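PDB 4O4V: triosephosphate isomerase, which probably catalyses the interconversion of D-glyceraldehyde 3-phosphate and dihydroxyacetone phosphate, a step of glycolysis and gluconeogenesis, as a homodimer. Local coordinates for residues Ala62-Asn70 and Glu103-Phe114; Val77-Phe85 and Lys113-Lys121. All blocks are in the same frame, centred on the assembly; numbering follows the deposited sequence. Where two conformers were deposited one is given.

Interaction 1 (Ala62-Asn70 and Glu103-Phe114); sequences AENVFTKPN and EDDEFLAAKAKF
K111 reaches from helix 105-117 across the loop 62-70 to N64. Its CB leads into an extended chain, and the first methylene beyond it, K111 CG, packs 3.6 Å from T67 CG2. Further out, CD runs beside the backbone carbonyl of V65, while CE lies over one face of the F107 ring, offset toward its rim. The ammonium NZ ends among several acceptors. K111 NZ bonds N64 OD1 at 2.9 Å, in the carbonyl plane and on a lone pair, and makes a weak bond to V65 O at 3.1 Å. A salt bridge of 3.0 Å joins K111 NZ to E103 OE2, which is met from above the carboxylate plane and is also paired with R97. One water connects NZ to N64 ND2, and another donates to both N64 OD1 and E103 OE1, so the amide of N64 is gripped through both its polar atoms.

Around this polar cluster, F66 CE1 comes to 3.9 Å from F107 CE1, at the edge of the F107 ring and in its plane. The ring of F114, with CG anti to its backbone N (chi1 -176°), turns one face to T67 O, which comes within 3.3 Å of F114 CG; beyond it, P69 CD abuts F114 CZ at 3.6 Å. In the TIM barrel this loop follows strand 59-62, and E63 bonds G75 of the second subunit, as in the interdigitating third loop of dimeric triosephosphate isomerases.

Interaction 2 (Val77-Phe85 and Lys113-Lys121); sequences VTVPMIKSF and KFALENGMK
V79, in the first turn of helix 79-83, presses both its methyls against the end of helix 105-117 and the residues that follow it. With CG1 anti to the backbone N (chi1 168°), the two branches divide the work. V79 CG1 lies 3.6 Å from M120 CG, in one of the two conformers of M120, and also touches N118 CB, whereas V79 CG2 lies 4.3 Å from A115 CB and obliquely approaches CD2 and CE2 of F114.

N118 folds back onto its own helix. Its ND2 sits over one face of the F114 ring, offset toward the rim, and N118 ND2 donates to F114 O at 2.9 Å, with the acceptor almost in the plane of the amide. This hydrogen bond helps fix the rotation of the amide, while CB, which points toward helix 79-83, meets V79.

In that same conformer M120 curls at every side-chain torsion. M120 SD thereby passes K83 CG at 3.6 Å, and the methyl M120 CE ends at a looser 4.2 Å from I82 CG2. K83 runs past M120 in the opposite sense. Its extended start puts K83 CD 3.2 Å from N118 O; the turn at chi3 (74°) keeps CE beside the same oxygen, and the turn at chi4 (63°) directs K83 NZ into a weak hydrogen bond of 3.2 Å to G119 O.

G119, whose phi is positive, is the C-prime residue of a Schellman motif in which M120 N returns to A115 O and G119 N to L116 O. The contact thus joins two neighbouring outer helices of the TIM barrel at the turn where helix 105-117 hands over to strand 121-126.

Both contacts use helix 105-117 and share F114, whose ring is packed by the loop 62-70 in interaction 1 and by V79 in interaction 2. Each is partly buried on the outer layer of the barrel, but their chemistry differs. Interaction 1, the larger, pairs a buried lysine, a carboxylate, an amide and waters with aromatic packing; interaction 2 is mainly aliphatic and sulfur packing, with a weak lysine bond at its partly exposed border. The loop and helix 79-83 are themselves joined: P69 O probably bonds T78 OG1, F66 N probably bonds V77 O, and V65 packs on I82. Both contacts also adjoin the second subunit.

Interaction 1 (Ala62-Asn70 and Glu103-Phe114)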
ATOM      1  N   ALA A  62      -4.114   2.526  10.665  1.00  6.50           N
ATOM      2  CA  ALA A  62      -3.384   2.155   9.464  1.00  6.75           C
ATOM      3  C   ALA A  62      -1.891   2.292   9.649  1.00  5.80           C
ATOM      4  O   ALA A  62      -1.410   2.932  10.600  1.00  6.62           O
ATOM      5  CB  ALA A  62      -3.837   3.019   8.294  1.00  8.01           C
ATOM      6  N   GLU A  63      -1.124   1.715   8.741  1.00  6.45           N
ATOM      7  CA  GLU A  63       0.336   1.747   8.776  1.00  6.77           C
ATOM      8  C   GLU A  63       0.939   2.780   7.820  1.00  6.72           C
ATOM      9  O   GLU A  63       2.154   2.999   7.813  1.00  7.33           O
ATOM     10  CB  GLU A  63       0.939   0.374   8.473  1.00  6.39           C
ATOM     11  CG  GLU A  63       0.680  -0.658   9.591  1.00  6.60           C
ATOM     12  CD  GLU A  63       1.297  -2.011   9.307  1.00  6.79           C
ATOM     13  OE1 GLU A  63       2.212  -2.117   8.479  1.00  7.76           O
ATOM     14  OE2 GLU A  63       0.838  -3.016   9.952  1.00  7.30           O
ATOM     15  N   ASN A  64       0.082   3.400   7.020  1.00  6.61           N
ATOM     16  CA  ASN A  64       0.448   4.386   6.005  1.00  7.23           C
ATOM     17  C   ASN A  64      -0.852   4.916   5.405  1.00  7.25           C
ATOM     18  O   ASN A  64      -1.883   4.244   5.500  1.00  7.71           O
ATOM     19  CB  ASN A  64       1.297   3.739   4.902  1.00  7.55           C
ATOM     20  CG  ASN A  64       1.785   4.719   3.875  1.00  7.95           C
ATOM     21  OD1 ASN A  64       2.179   5.818   4.210  1.00  8.80           O
ATOM     22  ND2 ASN A  64       1.750   4.306   2.605  1.00  9.64           N
ATOM     23  N   VAL A  65      -0.781   6.052   4.722  1.00  7.24           N
ATOM     24  CA  VAL A  65      -1.872   6.560   3.878  1.00  8.20           C
ATOM     25  C   VAL A  65      -1.239   7.338   2.745  1.00  8.20           C
ATOM     26  O   VAL A  65      -0.078   7.759   2.824  1.00  9.78           O
ATOM     27  CB  VAL A  65      -2.850   7.494   4.634  1.00  9.64           C
ATOM     28  CG1 VAL A  65      -3.507   6.822   5.787  1.00 12.96           C
ATOM     29  CG2 VAL A  65      -2.183   8.761   5.111  1.00 11.12           C
ATOM     30  N   PHE A  66      -1.983   7.563   1.670  1.00  8.83           N
ATOM     31  CA  PHE A  66      -1.502   8.406   0.582  1.00  8.45           C
ATOM     32  C   PHE A  66      -1.825   9.893   0.853  1.00  8.34           C
ATOM     33  O   PHE A  66      -2.357  10.237   1.887  1.00  9.57           O
ATOM     34  CB  PHE A  66      -2.085   7.880  -0.751  1.00  8.84           C
ATOM     35  CG  PHE A  66      -1.456   8.467  -1.972  1.00  9.12           C
ATOM     36  CD1 PHE A  66      -0.104   8.349  -2.231  1.00  9.99           C
ATOM     37  CD2 PHE A  66      -2.235   9.158  -2.899  1.00  9.33           C
ATOM     38  CE1 PHE A  66       0.453   8.894  -3.356  1.00 10.29           C
ATOM     39  CE2 PHE A  66      -1.670   9.703  -4.012  1.00  9.99           C
ATOM     40  CZ  PHE A  66      -0.349   9.589  -4.248  1.00 10.56           C
ATOM     41  N   THR A  67      -1.447  10.779  -0.070  1.00  9.85           N
ATOM     42  CA  THR A  67      -1.568  12.234   0.099  1.00  9.48           C
ATOM     43  C   THR A  67      -2.859  12.840  -0.440  1.00 10.31           C
ATOM     44  O   THR A  67      -3.095  14.030  -0.256  1.00 11.73           O
ATOM     45  CB  THR A  67      -0.443  12.917  -0.648  1.00 10.63           C
ATOM     46  OG1 THR A  67      -0.421  12.366  -1.961  1.00 11.50           O
ATOM     47  CG2 THR A  67       0.915  12.733   0.046  1.00 11.68           C
ATOM     48  N   LYS A  68      -3.676  12.055  -1.119  1.00  9.96           N
ATOM     49  CA  LYS A  68      -4.863  12.543  -1.814  1.00 10.89           C
ATOM     50  C   LYS A  68      -6.103  11.778  -1.370  1.00 10.25           C
ATOM     51  O   LYS A  68      -5.972  10.658  -0.874  1.00 10.42           O
ATOM     52  CB  LYS A  68      -4.660  12.343  -3.325  1.00 12.40           C
ATOM     53  CG  LYS A  68      -3.433  13.045  -3.905  1.00 15.82           C
ATOM     54  CD  LYS A  68      -3.539  14.554  -3.898  1.00 20.80           C
ATOM     55  CE  LYS A  68      -2.343  15.167  -4.625  1.00 27.13           C
ATOM     56  NZ  LYS A  68      -2.397  16.647  -4.682  1.00 35.43           N
ATOM     57  N   PRO A  69      -7.310  12.310  -1.611  1.00 11.06           N
ATOM     58  CA  PRO A  69      -8.528  11.606  -1.160  1.00 10.63           C
ATOM     59  C   PRO A  69      -8.872  10.345  -1.937  1.00  9.73           C
ATOM     60  O   PRO A  69      -9.493   9.435  -1.393  1.00 10.01           O
ATOM     61  CB  PRO A  69      -9.638  12.650  -1.329  1.00 12.67           C
ATOM     62  CG  PRO A  69      -9.096  13.579  -2.337  1.00 15.22           C
ATOM     63  CD  PRO A  69      -7.609  13.658  -2.107  1.00 11.64           C
ATOM     64  N   ASN A  70      -8.485  10.310  -3.212  1.00  9.52           N
ATOM     65  CA  ASN A  70      -8.857   9.282  -4.172  1.00  9.10           C
ATOM     66  C   ASN A  70      -8.241   9.666  -5.478  1.00 10.43           C
ATOM     67  O   ASN A  70      -7.761  10.801  -5.626  1.00 12.72           O
ATOM     68  CB  ASN A  70     -10.394   9.140  -4.341  1.00 10.28           C
ATOM     69  CG  ASN A  70     -11.045  10.327  -4.951  1.00 12.24           C
ATOM     70  OD1 ASN A  70     -11.057  11.398  -4.370  1.00 15.49           O
ATOM     71  ND2 ASN A  70     -11.625  10.147  -6.116  1.00 15.41           N
ATOM     72  N   GLU A 103      10.336   7.009   0.877  1.00 10.34           N
ATOM     73  CA  GLU A 103       9.496   8.162   1.186  1.00 11.12           C
ATOM     74  C   GLU A 103      10.329   9.286   1.754  1.00 10.40           C
ATOM     75  O   GLU A 103      11.009   9.095   2.772  1.00 12.91           O
ATOM     76  CB  GLU A 103       8.389   7.772   2.162  1.00 10.55           C
ATOM     77  CG  GLU A 103       7.409   6.744   1.571  1.00 10.73           C
ATOM     78  CD  GLU A 103       6.156   6.497   2.413  1.00 13.56           C
ATOM     79  OE1 GLU A 103       6.136   7.006   3.554  1.00 19.63           O
ATOM     80  OE2 GLU A 103       5.270   5.763   1.941  1.00 15.51           O
ATOM     81  N   ASP A 104      10.260  10.461   1.129  1.00 10.57           N
ATOM     82  CA  ASP A 104      11.024  11.618   1.588  1.00 11.22           C
ATOM     83  C   ASP A 104      10.216  12.549   2.478  1.00 10.50           C
ATOM     84  O   ASP A 104       9.011  12.395   2.643  1.00 10.50           O
ATOM     85  CB  ASP A 104      11.744  12.357   0.448  1.00 12.73           C
ATOM     86  CG  ASP A 104      10.837  13.087  -0.511  1.00 15.44           C
ATOM     87  OD1 ASP A 104       9.681  13.427  -0.216  1.00 15.52           O
ATOM     88  OD2 ASP A 104      11.355  13.403  -1.610  1.00 19.75           O
ATOM     89  N   ASP A 105      10.900  13.529   3.068  1.00 10.76           N
ATOM     90  CA  ASP A 105      10.275  14.413   4.043  1.00 11.58           C
ATOM     91  C   ASP A 105       9.159  15.257   3.420  1.00 12.33           C
ATOM     92  O   ASP A 105       8.171  15.558   4.094  1.00 12.70           O
ATOM     93  CB  ASP A 105      11.312  15.327   4.716  1.00 13.04           C
ATOM     94  CG  ASP A 105      12.230  14.566   5.666  1.00 14.54           C
ATOM     95  OD1 ASP A 105      11.759  14.087   6.719  1.00 13.44           O
ATOM     96  OD2 ASP A 105      13.441  14.476   5.378  1.00 20.37           O
ATOM     97  N   GLU A 106       9.294  15.656   2.160  1.00 11.19           N
ATOM     98  CA  GLU A 106       8.246  16.450   1.517  1.00 12.28           C
ATOM     99  C   GLU A 106       6.959  15.626   1.360  1.00 11.39           C
ATOM    100  O   GLU A 106       5.857  16.107   1.616  1.00 11.97           O
ATOM    101  CB  GLU A 106       8.733  16.950   0.160  1.00 15.31           C
ATOM    102  N   PHE A 107       7.078  14.378   0.929  1.00 10.81           N
ATOM    103  CA  PHE A 107       5.937  13.473   0.779  1.00 10.07           C
ATOM    104  C   PHE A 107       5.281  13.270   2.143  1.00  9.17           C
ATOM    105  O   PHE A 107       4.054  13.291   2.265  1.00  9.60           O
ATOM    106  CB  PHE A 107       6.479  12.151   0.195  1.00 10.49           C
ATOM    107  CG  PHE A 107       5.456  11.141  -0.259  1.00  9.88           C
ATOM    108  CD1 PHE A 107       4.283  11.497  -0.914  1.00 12.82           C
ATOM    109  CD2 PHE A 107       5.766   9.789  -0.135  1.00 11.48           C
ATOM    110  CE1 PHE A 107       3.404  10.497  -1.397  1.00 12.11           C
ATOM    111  CE2 PHE A 107       4.928   8.784  -0.634  1.00 11.07           C
ATOM    112  CZ  PHE A 107       3.741   9.141  -1.272  1.00 11.55           C
ATOM    113  N   LEU A 108       6.085  13.044   3.173  1.00  9.54           N
ATOM    114  CA  LEU A 108       5.574  12.775   4.511  1.00  9.22           C
ATOM    115  C   LEU A 108       4.879  13.990   5.118  1.00  9.60           C
ATOM    116  O   LEU A 108       3.849  13.853   5.782  1.00 10.03           O
ATOM    117  CB  LEU A 108       6.696  12.279   5.417  1.00  9.51           C
ATOM    118  CG  LEU A 108       7.244  10.915   5.003  1.00  9.26           C
ATOM    119  CD1 LEU A 108       8.538  10.601   5.758  1.00 11.53           C
ATOM    120  CD2 LEU A 108       6.245   9.832   5.207  1.00 10.96           C
ATOM    121  N   ALA A 109       5.431  15.178   4.923  1.00  9.56           N
ATOM    122  CA  ALA A 109       4.778  16.387   5.392  1.00 11.34           C
ATOM    123  C   ALA A 109       3.417  16.551   4.709  1.00  9.73           C
ATOM    124  O   ALA A 109       2.446  16.929   5.384  1.00 11.14           O
ATOM    125  CB  ALA A 109       5.685  17.583   5.148  1.00 11.69           C
ATOM    126  N   ALA A 110       3.332  16.255   3.415  1.00 10.53           N
ATOM    127  CA  ALA A 110       2.074  16.360   2.711  1.00 11.22           C
ATOM    128  C   ALA A 110       1.080  15.351   3.293  1.00 10.05           C
ATOM    129  O   ALA A 110      -0.105  15.659   3.444  1.00 10.33           O
ATOM    130  CB  ALA A 110       2.275  16.145   1.225  1.00 10.78           C
ATOM    131  N   LYS A 111       1.521  14.137   3.619  1.00  9.16           N
ATOM    132  CA  LYS A 111       0.645  13.136   4.244  1.00  9.60           C
ATOM    133  C   LYS A 111       0.153  13.590   5.611  1.00  9.48           C
ATOM    134  O   LYS A 111      -1.040  13.441   5.946  1.00  9.81           O
ATOM    135  CB  LYS A 111       1.375  11.802   4.400  1.00  9.00           C
ATOM    136  CG  LYS A 111       1.657  11.094   3.110  1.00  9.81           C
ATOM    137  CD  LYS A 111       2.349   9.756   3.316  1.00  9.16           C
ATOM    138  CE  LYS A 111       2.594   9.090   1.970  1.00 10.36           C
ATOM    139  NZ  LYS A 111       2.942   7.664   2.129  1.00  9.75           N
ATOM    140  N   ALA A 112       1.038  14.155   6.415  1.00  9.19           N
ATOM    141  CA  ALA A 112       0.645  14.590   7.748  1.00  9.12           C
ATOM    142  C   ALA A 112      -0.410  15.696   7.670  1.00  9.34           C
ATOM    143  O   ALA A 112      -1.409  15.646   8.384  1.00  9.58           O
ATOM    144  CB  ALA A 112       1.860  15.097   8.522  1.00  9.50           C
ATOM    145  N   LYS A 113      -0.192  16.680   6.799  1.00  9.59           N
ATOM    146  CA  LYS A 113      -1.149  17.760   6.643  1.00  9.48           C
ATOM    147  C   LYS A 113      -2.493  17.207   6.174  1.00  9.27           C
ATOM    148  O   LYS A 113      -3.545  17.573   6.723  1.00  9.90           O
ATOM    149  CB  LYS A 113      -0.618  18.774   5.647  1.00 11.08           C
ATOM    150  CG  LYS A 113      -1.544  19.970   5.397  1.00 12.77           C
ATOM    151  CD  LYS A 113      -0.904  21.008   4.470  1.00 15.55           C
ATOM    152  CE  LYS A 113      -1.771  22.256   4.244  1.00 16.77           C
ATOM    153  NZ  LYS A 113      -2.984  21.951   3.484  1.00 17.79           N
ATOM    154  N   PHE A 114      -2.481  16.371   5.143  1.00  9.69           N
ATOM    155  CA  PHE A 114      -3.716  15.849   4.572  1.00 10.15           C
ATOM    156  C   PHE A 114      -4.463  14.985   5.578  1.00  8.86           C
ATOM    157  O   PHE A 114      -5.678  15.128   5.741  1.00 10.21           O
ATOM    158  CB  PHE A 114      -3.435  15.070   3.290  1.00 10.25           C
ATOM    159  CG  PHE A 114      -4.674  14.597   2.620  1.00 10.18           C
ATOM    160  CD1 PHE A 114      -5.451  15.468   1.930  1.00 12.28           C
ATOM    161  CD2 PHE A 114      -5.071  13.260   2.707  1.00 10.84           C
ATOM    162  CE1 PHE A 114      -6.629  15.049   1.339  1.00 13.15           C
ATOM    163  CE2 PHE A 114      -6.231  12.852   2.108  1.00 12.79           C
ATOM    164  CZ  PHE A 114      -7.001  13.742   1.440  1.00 14.31           C
TER
HETATM  165  O   HOH W   1       4.467   6.657   5.665  1.00  8.77           O
HETATM  166  O   HOH W   2       2.311   5.837   0.004  1.00 11.00           O

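Interaction 2 (Val77-Phe85 and Lys113-Lys121)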
ATOM      1  N   VAL A  77      -4.001   3.352  -0.738  1.00  6.78           N
ATOM      2  CA  VAL A  77      -5.181   3.478   0.122  1.00  7.43           C
ATOM      3  C   VAL A  77      -5.190   4.868   0.715  1.00  7.73           C
ATOM      4  O   VAL A  77      -4.145   5.413   1.064  1.00  8.31           O
ATOM      5  CB  VAL A  77      -5.173   2.391   1.224  1.00  7.17           C
ATOM      6  CG1 VAL A  77      -6.290   2.598   2.233  1.00  8.46           C
ATOM      7  CG2 VAL A  77      -5.290   1.013   0.566  1.00  9.35           C
ATOM      8  N   THR A  78      -6.369   5.479   0.774  1.00  7.23           N
ATOM      9  CA  THR A  78      -6.485   6.887   1.143  1.00  7.49           C
ATOM     10  C   THR A  78      -7.247   7.078   2.451  1.00  7.63           C
ATOM     11  O   THR A  78      -7.980   6.202   2.948  1.00  8.10           O
ATOM     12  CB  THR A  78      -7.160   7.662   0.037  1.00  8.05           C
ATOM     13  OG1 THR A  78      -8.529   7.232  -0.039  1.00  9.25           O
ATOM     14  CG2 THR A  78      -6.460   7.476  -1.300  1.00  8.78           C
ATOM     15  N   VAL A  79      -7.077   8.268   3.020  1.00  8.01           N
ATOM     16  CA  VAL A  79      -7.714   8.651   4.278  1.00  8.50           C
ATOM     17  C   VAL A  79      -9.225   8.419   4.292  1.00  8.36           C
ATOM     18  O   VAL A  79      -9.729   7.784   5.220  1.00  9.09           O
ATOM     19  CB  VAL A  79      -7.331  10.076   4.677  1.00  9.63           C
ATOM     20  CG1 VAL A  79      -8.215  10.597   5.817  1.00 10.91           C
ATOM     21  CG2 VAL A  79      -5.848  10.139   5.076  1.00 10.99           C
ATOM     22  N   PRO A  80      -9.971   8.894   3.279  1.00  9.06           N
ATOM     23  CA  PRO A  80     -11.428   8.661   3.357  1.00  9.56           C
ATOM     24  C   PRO A  80     -11.798   7.175   3.408  1.00  8.88           C
ATOM     25  O   PRO A  80     -12.790   6.811   4.024  1.00  9.46           O
ATOM     26  CB  PRO A  80     -11.962   9.326   2.083  1.00 12.00           C
ATOM     27  CG  PRO A  80     -10.880  10.341   1.687  1.00 16.09           C
ATOM     28  CD  PRO A  80      -9.607   9.779   2.153  1.00  9.98           C
ATOM     29  N   MET A  81     -11.027   6.321   2.737  1.00  8.26           N
ATOM     30  CA  MET A  81     -11.355   4.894   2.715  1.00  7.91           C
ATOM     31  C   MET A  81     -11.240   4.330   4.127  1.00  8.19           C
ATOM     32  O   MET A  81     -12.102   3.584   4.593  1.00  8.88           O
ATOM     33  CB  MET A  81     -10.419   4.140   1.793  1.00  8.09           C
ATOM     34  CG  MET A  81     -10.427   4.556   0.340  1.00  7.69           C
ATOM     35  SD  MET A  81      -9.131   3.667  -0.547  1.00  7.77           S
ATOM     36  CE  MET A  81      -9.195   4.512  -2.138  1.00  8.80           C
ATOM     37  N   ILE A  82     -10.149   4.658   4.798  1.00  7.86           N
ATOM     38  CA  ILE A  82      -9.886   4.212   6.156  1.00  8.47           C
ATOM     39  C   ILE A  82     -10.940   4.771   7.104  1.00  8.80           C
ATOM     40  O   ILE A  82     -11.503   4.040   7.926  1.00  8.71           O
ATOM     41  CB  ILE A  82      -8.458   4.621   6.548  1.00  9.24           C
ATOM     42  CG1 ILE A  82      -7.425   3.858   5.695  1.00  9.48           C
ATOM     43  CG2 ILE A  82      -8.199   4.418   8.032  1.00 11.60           C
ATOM     44  CD1 ILE A  82      -6.092   4.579   5.632  1.00 12.43           C
ATOM     45  N   LYS A  83     -11.232   6.053   6.988  1.00  8.51           N
ATOM     46  CA  LYS A  83     -12.226   6.682   7.847  1.00  9.19           C
ATOM     47  C   LYS A  83     -13.602   6.069   7.642  1.00  9.10           C
ATOM     48  O   LYS A  83     -14.419   6.071   8.576  1.00 10.88           O
ATOM     49  CB  LYS A  83     -12.288   8.179   7.602  1.00 10.86           C
ATOM     50  CG  LYS A  83     -11.070   8.941   8.061  1.00 12.38           C
ATOM     51  CD  LYS A  83     -11.309  10.424   7.935  1.00 20.28           C
ATOM     52  CE  LYS A  83     -12.268  10.935   9.035  1.00 27.33           C
ATOM     53  NZ  LYS A  83     -11.748  10.790  10.419  1.00 36.68           N
ATOM     54  N   SER A  84     -13.897   5.532   6.465  1.00  8.77           N
ATOM     55  CA  SER A  84     -15.227   4.999   6.210  1.00  9.95           C
ATOM     56  C   SER A  84     -15.493   3.730   7.007  1.00 10.52           C
ATOM     57  O   SER A  84     -16.658   3.331   7.150  1.00 12.69           O
ATOM     58  CB  SER A  84     -15.451   4.774   4.703  1.00 10.17           C
ATOM     59  OG  SER A  84     -14.852   3.578   4.190  1.00 10.52           O
ATOM     60  N   PHE A  85     -14.462   3.097   7.548  1.00  9.82           N
ATOM     61  CA  PHE A  85     -14.611   1.984   8.480  1.00 10.68           C
ATOM     62  C   PHE A  85     -14.644   2.447   9.933  1.00 12.06           C
ATOM     63  O   PHE A  85     -14.833   1.622  10.817  1.00 14.37           O
ATOM     64  CB  PHE A  85     -13.485   0.958   8.293  1.00 11.21           C
ATOM     65  CG  PHE A  85     -13.586   0.194   7.013  1.00  9.99           C
ATOM     66  CD1 PHE A  85     -14.304  -0.980   6.946  1.00 11.58           C
ATOM     67  CD2 PHE A  85     -13.005   0.669   5.854  1.00 11.38           C
ATOM     68  CE1 PHE A  85     -14.409  -1.681   5.742  1.00 11.71           C
ATOM     69  CE2 PHE A  85     -13.099  -0.021   4.671  1.00 10.82           C
ATOM     70  CZ  PHE A  85     -13.802  -1.190   4.608  1.00 11.44           C
ATOM     71  N   LYS A 113      -0.192  16.680   6.799  1.00  9.59           N
ATOM     72  CA  LYS A 113      -1.149  17.760   6.643  1.00  9.48           C
ATOM     73  C   LYS A 113      -2.493  17.207   6.174  1.00  9.27           C
ATOM     74  O   LYS A 113      -3.545  17.573   6.723  1.00  9.90           O
ATOM     75  CB  LYS A 113      -0.618  18.774   5.647  1.00 11.08           C
ATOM     76  CG  LYS A 113      -1.544  19.970   5.397  1.00 12.77           C
ATOM     77  CD  LYS A 113      -0.904  21.008   4.470  1.00 15.55           C
ATOM     78  CE  LYS A 113      -1.771  22.256   4.244  1.00 16.77           C
ATOM     79  NZ  LYS A 113      -2.984  21.951   3.484  1.00 17.79           N
ATOM     80  N   PHE A 114      -2.481  16.371   5.143  1.00  9.69           N
ATOM     81  CA  PHE A 114      -3.716  15.849   4.572  1.00 10.15           C
ATOM     82  C   PHE A 114      -4.463  14.985   5.578  1.00  8.86           C
ATOM     83  O   PHE A 114      -5.678  15.128   5.741  1.00 10.21           O
ATOM     84  CB  PHE A 114      -3.435  15.070   3.290  1.00 10.25           C
ATOM     85  CG  PHE A 114      -4.674  14.597   2.620  1.00 10.18           C
ATOM     86  CD1 PHE A 114      -5.451  15.468   1.930  1.00 12.28           C
ATOM     87  CD2 PHE A 114      -5.071  13.260   2.707  1.00 10.84           C
ATOM     88  CE1 PHE A 114      -6.629  15.049   1.339  1.00 13.15           C
ATOM     89  CE2 PHE A 114      -6.231  12.852   2.108  1.00 12.79           C
ATOM     90  CZ  PHE A 114      -7.001  13.742   1.440  1.00 14.31           C
ATOM     91  N   ALA A 115      -3.742  14.124   6.291  1.00  8.98           N
ATOM     92  CA  ALA A 115      -4.395  13.261   7.280  1.00  8.67           C
ATOM     93  C   ALA A 115      -5.059  14.103   8.388  1.00  8.41           C
ATOM     94  O   ALA A 115      -6.241  13.906   8.723  1.00  9.64           O
ATOM     95  CB  ALA A 115      -3.407  12.286   7.861  1.00  8.82           C
ATOM     96  N   LEU A 116      -4.303  15.045   8.946  1.00  8.74           N
ATOM     97  CA  LEU A 116      -4.806  15.864  10.060  1.00  9.01           C
ATOM     98  C   LEU A 116      -5.970  16.732   9.624  1.00  9.93           C
ATOM     99  O   LEU A 116      -6.978  16.834  10.352  1.00 11.97           O
ATOM    100  CB  LEU A 116      -3.688  16.700  10.660  1.00  8.87           C
ATOM    101  CG  LEU A 116      -2.651  15.889  11.430  1.00  8.94           C
ATOM    102  CD1 LEU A 116      -1.404  16.697  11.638  1.00  9.32           C
ATOM    103  CD2 LEU A 116      -3.202  15.354  12.746  1.00  9.49           C
ATOM    104  N   GLU A 117      -5.884  17.348   8.443  1.00 10.24           N
ATOM    105  CA  GLU A 117      -6.963  18.233   8.042  1.00 11.87           C
ATOM    106  C   GLU A 117      -8.217  17.453   7.713  1.00 12.77           C
ATOM    107  O   GLU A 117      -9.312  18.037   7.687  1.00 15.24           O
ATOM    108  CB  GLU A 117      -6.505  19.212   6.948  1.00 15.99           C
ATOM    109  CG  GLU A 117      -6.388  18.625   5.640  1.00 14.95           C
ATOM    110  CD  GLU A 117      -5.553  19.457   4.652  1.00 17.79           C
ATOM    111  OE1 GLU A 117      -5.024  20.536   4.997  1.00 16.93           O
ATOM    112  OE2 GLU A 117      -5.414  18.989   3.511  1.00 21.10           O
ATOM    113  N   ASN A 118      -8.111  16.144   7.511  1.00 11.81           N
ATOM    114  CA  ASN A 118      -9.257  15.271   7.250  1.00 13.78           C
ATOM    115  C   ASN A 118      -9.665  14.430   8.456  1.00 13.85           C
ATOM    116  O   ASN A 118     -10.366  13.437   8.318  1.00 18.06           O
ATOM    117  CB  ASN A 118      -8.980  14.388   6.026  1.00 14.19           C
ATOM    118  CG  ASN A 118      -9.106  15.150   4.738  1.00 15.41           C
ATOM    119  OD1 ASN A 118     -10.210  15.218   4.174  1.00 21.37           O
ATOM    120  ND2 ASN A 118      -8.039  15.768   4.271  1.00 13.42           N
ATOM    121  N   GLY A 119      -9.223  14.833   9.637  1.00 13.86           N
ATOM    122  CA  GLY A 119      -9.721  14.274  10.883  1.00 16.31           C
ATOM    123  C   GLY A 119      -9.051  13.011  11.398  1.00 14.92           C
ATOM    124  O   GLY A 119      -9.603  12.358  12.273  1.00 18.26           O
ATOM    125  N   MET A 120      -7.888  12.655  10.848  0.54 11.75           N
ATOM    126  CA  MET A 120      -7.043  11.596  11.376  0.54 10.98           C
ATOM    127  C   MET A 120      -6.203  12.098  12.507  0.54 10.31           C
ATOM    128  O   MET A 120      -5.935  13.286  12.672  0.54  9.27           O
ATOM    129  CB  MET A 120      -6.087  11.089  10.322  0.54 12.74           C
ATOM    130  CG  MET A 120      -6.784  10.543   9.129  0.54 11.72           C
ATOM    131  SD  MET A 120      -7.759   9.068   9.449  0.54 17.01           S
ATOM    132  CE  MET A 120      -6.555   7.816   9.868  0.54 16.57           C
ATOM    133  N   LYS A 121      -5.730  11.128  13.257  1.00  9.72           N
ATOM    134  CA  LYS A 121      -4.631  11.294  14.182  1.00  8.76           C
ATOM    135  C   LYS A 121      -3.433  10.539  13.655  1.00  8.16           C
ATOM    136  O   LYS A 121      -3.607   9.516  12.974  1.00  8.90           O
ATOM    137  CB  LYS A 121      -5.024  10.749  15.554  1.00 10.03           C
ATOM    138  CG  LYS A 121      -6.261  11.417  16.146  1.00 12.41           C
ATOM    139  CD  LYS A 121      -6.652  10.790  17.484  1.00 14.57           C
ATOM    140  CE  LYS A 121      -7.877  11.475  18.110  1.00 20.28           C
ATOM    141  NZ  LYS A 121      -8.031  11.039  19.516  1.00 22.06           N
TER